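Local atomic coordinates of peptide amidase (Stenotrophomonas maltophilia, PDB entry 1M22), a protein that probably hydrolyses amide bonds, in particular those of peptide amides, as a member of the amidase-signature family of hydrolases. Residues Ala63-Asp66 against Arg67-Arg70; Glu24-Ser27 against Thr28-Thr31. All coordinates share one frame; numbering follows the deposited sequence.

Both contacts are local, lie on the same side of the molecule with their centres about 10 Å apart, and are away from the active site. Interaction 1 is a surface contact in the last two turns of helix 58-70, where charged side chains pair along the helix. Interaction 2 is partly buried and starts helix 27-43; hydroxyls and one carboxylate do the work there, with leucines on its flank. Asp66, the buried residue of interaction 1, joins the two: its OD1 and OD2 probably accept hydrogen bonds from Ser27 N and Thr28 N, so one helix supplies acceptors for the first amides of the other.

Interaction 1 of 2, residues Ala63-Asp66 against Arg67-Arg70; sequences AERD and RERR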
loop_
_atom_site.group_PDB
_atom_site.type_symbol
_atom_site.label_atom_id
_atom_site.label_comp_id
_atom_site.label_asym_id
_atom_site.label_seq_id
_atom_site.Cartn_x
_atom_site.Cartn_y
_atom_site.Cartn_z
ATOM N N ALA A 63 -26.434 -1.996 4.352
ATOM C CA ALA A 63 -27.866 -2.262 4.238
ATOM C C ALA A 63 -28.410 -1.860 2.871
ATOM O O ALA A 63 -29.314 -2.507 2.343
ATOM C CB ALA A 63 -28.619 -1.530 5.340
ATOM N N GLU A 64 -27.861 -0.795 2.299
ATOM C CA GLU A 64 -28.305 -0.347 0.989
ATOM C C GLU A 64 -27.825 -1.339 -0.069
ATOM O O GLU A 64 -28.550 -1.643 -1.014
ATOM C CB GLU A 64 -27.767 1.055 0.691
ATOM C CG GLU A 64 -28.418 1.734 -0.510
ATOM C CD GLU A 64 -29.930 1.828 -0.385
ATOM O OE1 GLU A 64 -30.418 2.237 0.690
ATOM O OE2 GLU A 64 -30.632 1.501 -1.367
ATOM N N ARG A 65 -26.606 -1.851 0.091
ATOM C CA ARG A 65 -26.088 -2.823 -0.866
ATOM C C ARG A 65 -26.949 -4.086 -0.807
ATOM O O ARG A 65 -27.203 -4.716 -1.831
ATOM C CB ARG A 65 -24.629 -3.192 -0.566
ATOM C CG ARG A 65 -23.619 -2.032 -0.523
ATOM C CD ARG A 65 -23.394 -1.258 -1.820
ATOM N NE ARG A 65 -24.431 -0.304 -2.078
ATOM C CZ ARG A 65 -24.527 1.011 -1.906
ATOM N NH1 ARG A 65 -23.592 1.820 -1.420
ATOM N NH2 ARG A 65 -25.696 1.507 -2.250
ATOM N N ASP A 66 -27.397 -4.456 0.391
ATOM C CA ASP A 66 -28.240 -5.639 0.529
ATOM C C ASP A 66 -29.614 -5.407 -0.101
ATOM O O ASP A 66 -30.174 -6.312 -0.719
ATOM C CB ASP A 66 -28.395 -6.043 2.000
ATOM C CG ASP A 66 -27.135 -6.687 2.566
ATOM O OD1 ASP A 66 -26.341 -7.243 1.774
ATOM O OD2 ASP A 66 -26.949 -6.653 3.803
ATOM N N ARG A 67 -30.162 -4.205 0.056
ATOM C CA ARG A 67 -31.457 -3.906 -0.548
ATOM C C ARG A 67 -31.320 -3.994 -2.068
ATOM O O ARG A 67 -32.186 -4.548 -2.750
ATOM C CB ARG A 67 -31.945 -2.511 -0.137
ATOM C CG ARG A 67 -32.615 -2.464 1.240
ATOM C CD ARG A 67 -33.240 -1.098 1.519
ATOM N NE ARG A 67 -32.251 -0.084 1.873
ATOM C CZ ARG A 67 -31.708 0.048 3.079
ATOM N NH1 ARG A 67 -32.057 -0.766 4.067
ATOM N NH2 ARG A 67 -30.811 0.998 3.298
ATOM N N GLU A 68 -30.222 -3.461 -2.597
ATOM C CA GLU A 68 -29.984 -3.504 -4.038
ATOM C C GLU A 68 -29.880 -4.954 -4.500
ATOM O O GLU A 68 -30.422 -5.320 -5.543
ATOM C CB GLU A 68 -28.700 -2.746 -4.393
ATOM C CG GLU A 68 -28.756 -1.259 -4.073
ATOM C CD GLU A 68 -27.433 -0.550 -4.300
ATOM O OE1 GLU A 68 -26.375 -1.217 -4.259
ATOM O OE2 GLU A 68 -27.446 0.682 -4.502
ATOM N N ARG A 69 -29.190 -5.782 -3.722
ATOM C CA ARG A 69 -29.043 -7.188 -4.076
ATOM C C ARG A 69 -30.413 -7.863 -4.123
ATOM O O ARG A 69 -30.726 -8.578 -5.075
ATOM C CB ARG A 69 -28.145 -7.910 -3.067
ATOM C CG ARG A 69 -27.889 -9.377 -3.407
ATOM C CD ARG A 69 -27.010 -10.054 -2.363
ATOM N NE ARG A 69 -25.654 -9.508 -2.326
ATOM C CZ ARG A 69 -24.678 -9.850 -3.164
ATOM N NH1 ARG A 69 -24.890 -10.744 -4.120
ATOM N NH2 ARG A 69 -23.481 -9.297 -3.037
ATOM N N ARG A 70 -31.231 -7.628 -3.101
ATOM C CA ARG A 70 -32.561 -8.225 -3.052
ATOM C C ARG A 70 -33.426 -7.712 -4.202
ATOM O O ARG A 70 -34.382 -8.373 -4.612
ATOM C CB ARG A 70 -33.239 -7.922 -1.708
ATOM C CG ARG A 70 -32.458 -8.416 -0.488
ATOM C CD ARG A 70 -33.359 -8.609 0.731
ATOM N NE ARG A 70 -33.965 -7.368 1.205
ATOM C CZ ARG A 70 -33.324 -6.428 1.896
ATOM N NH1 ARG A 70 -32.045 -6.582 2.204
ATOM N NH2 ARG A 70 -33.965 -5.332 2.280
HETATM O O HOH W 1 -31.165 -4.130 3.901
HETATM O O HOH W 2 -29.765 2.092 -3.886
HETATM O O HOH W 3 -24.671 -7.560 -0.528
#
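Ala63 O accepts from Arg67 N at 3.0 Å, the first of four successive i to i+4 bonds that run through Asp66 O and Arg70 N and make Ala63-Arg70 a regular alpha-helix, the C-terminal part of helix 58-70. Salt bridges at i to i+3 spacing line its surface. Arg67 turns NE and NH2 side-on to a single oxygen, Glu64 OE1, with NH2 at 2.9 Å; the oxygen lies in the guanidinium plane, whereas both nitrogens approach it from one face of the carboxylate. A bend at chi2 (56°) curls Glu64 back to this grip. The carbonyl oxygen of Ala63 sits over the centre of the Arg67 guanidinium. Arg65 instead spreads its grip over both oxygens of Glu68: NE lies 3.1 Å from OE1, and NH2 3.0 Å from OE2. These two side chains run alongside each other, their flat groups 31° apart, while Arg75 gives Glu68 a second cationic partner that would help offset its charge. Between the acids, one water donates to Glu64 OE2 and Glu68 OE2. Asp66 faces inward, its main polar partners lying outside this helix, in Ser27 and Thr28; Arg69 also reaches beyond the helix, to Gln17. A further water links these two, donating to Asp66 OD1 at 2.9 Å and accepting from Arg69 NE at 2.8 Å.

Interaction 2 of 2, residues Glu24-Ser27 against Thr28-Thr31; sequences ELDS and TTLT
Asp26 OD1 receives the backbone N of Thr29 at 2.8 Å, the capping bond that marks Asp26 as the N-cap of helix 27-43. The same oxygen takes the hydroxyl of Thr29 in a short bond, OG1 to OD1 2.5 Å, which arrives on the syn side and 28° out of the carboxylate plane. Asp26 can reach both because its CG stands between the backbone N and the carbonyl carbon (chi1 52°), folding the carboxylate over the first turn. A water donates to Thr29 OG1 as well. Backbone bonds then take over: Leu30 N meets Asp26 O at 3.2 Å, and Thr31 N meets Ser27 O at 2.8 Å. Ser27 O is shared, since Thr31 OG1 also donates to it at 2.8 Å, from above the carbonyl plane. Ser27 OG turns to Gly80 O. Apolar contacts are looser and lie on the flank, where Leu25 CD1 rests 4.0 Å from Thr29 CG2 and Leu25 CD2 lies 4.4 Å from Leu30 CD2; Tyr8 touches all three residues. Helix 58-70 packs nearby. The amides of residues 27 to 29, which have no preceding helical turn to supply acceptors, are thus met by two carboxylates, that of Asp26 and, from the neighbouring helix, that of Asp66, whose negative charge would be stabilised by the positive end of the helix dipole.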
loop_
_atom_site.group_PDB
_atom_site.type_symbol
_atom_site.label_atom_id
_atom_site.label_comp_id
_atom_site.label_asym_id
_atom_site.label_seq_id
_atom_site.Cartn_x
_atom_site.Cartn_y
_atom_site.Cartn_z
ATOM N N GLU A 24 -26.416 -16.937 1.501
ATOM C CA GLU A 24 -25.982 -17.493 2.778
ATOM C C GLU A 24 -25.282 -16.454 3.644
ATOM O O GLU A 24 -24.896 -16.733 4.779
ATOM C CB GLU A 24 -25.044 -18.679 2.552
ATOM C CG GLU A 24 -25.699 -19.865 1.871
ATOM C CD GLU A 24 -24.831 -21.105 1.906
ATOM O OE1 GLU A 24 -24.539 -21.593 3.019
ATOM O OE2 GLU A 24 -24.439 -21.591 0.824
ATOM N N LEU A 25 -25.131 -15.252 3.101
ATOM C CA LEU A 25 -24.470 -14.162 3.808
ATOM C C LEU A 25 -24.911 -12.842 3.199
ATOM O O LEU A 25 -25.204 -12.772 2.008
ATOM C CB LEU A 25 -22.946 -14.292 3.668
ATOM C CG LEU A 25 -22.053 -13.185 4.244
ATOM C CD1 LEU A 25 -22.156 -13.183 5.760
ATOM C CD2 LEU A 25 -20.612 -13.415 3.814
ATOM N N ASP A 26 -24.996 -11.802 4.016
ATOM C CA ASP A 26 -25.340 -10.491 3.484
ATOM C C ASP A 26 -24.304 -9.484 3.956
ATOM O O ASP A 26 -23.540 -9.746 4.890
ATOM C CB ASP A 26 -26.752 -10.046 3.877
ATOM C CG ASP A 26 -27.007 -10.125 5.354
ATOM O OD1 ASP A 26 -26.100 -9.803 6.148
ATOM O OD2 ASP A 26 -28.140 -10.498 5.722
ATOM N N SER A 27 -24.275 -8.333 3.300
ATOM C CA SER A 27 -23.302 -7.308 3.629
ATOM C C SER A 27 -23.388 -6.797 5.061
ATOM O O SER A 27 -22.358 -6.557 5.692
ATOM C CB SER A 27 -23.425 -6.141 2.652
ATOM O OG SER A 27 -22.340 -5.243 2.821
ATOM N N THR A 28 -24.597 -6.633 5.591
ATOM C CA THR A 28 -24.717 -6.131 6.954
ATOM C C THR A 28 -24.120 -7.100 7.975
ATOM O O THR A 28 -23.486 -6.678 8.940
ATOM C CB THR A 28 -26.187 -5.813 7.327
ATOM O OG1 THR A 28 -27.005 -6.969 7.120
ATOM C CG2 THR A 28 -26.712 -4.669 6.476
ATOM N N THR A 29 -24.305 -8.398 7.757
ATOM C CA THR A 29 -23.756 -9.394 8.673
ATOM C C THR A 29 -22.229 -9.352 8.625
ATOM O O THR A 29 -21.559 -9.326 9.659
ATOM C CB THR A 29 -24.234 -10.816 8.305
ATOM O OG1 THR A 29 -25.663 -10.881 8.415
ATOM C CG2 THR A 29 -23.620 -11.847 9.234
ATOM N N LEU A 30 -21.684 -9.340 7.413
ATOM C CA LEU A 30 -20.237 -9.302 7.225
ATOM C C LEU A 30 -19.651 -8.014 7.803
ATOM O O LEU A 30 -18.648 -8.040 8.522
ATOM C CB LEU A 30 -19.914 -9.413 5.733
ATOM C CG LEU A 30 -18.444 -9.468 5.310
ATOM C CD1 LEU A 30 -17.728 -10.610 6.017
ATOM C CD2 LEU A 30 -18.375 -9.649 3.801
ATOM N N THR A 31 -20.294 -6.892 7.496
ATOM C CA THR A 31 -19.847 -5.595 7.980
ATOM C C THR A 31 -19.858 -5.523 9.506
ATOM O O THR A 31 -18.879 -5.091 10.119
ATOM C CB THR A 31 -20.724 -4.468 7.394
ATOM O OG1 THR A 31 -20.537 -4.423 5.972
ATOM C CG2 THR A 31 -20.354 -3.120 7.991
HETATM O O HOH W 4 -25.933 -13.282 6.935
#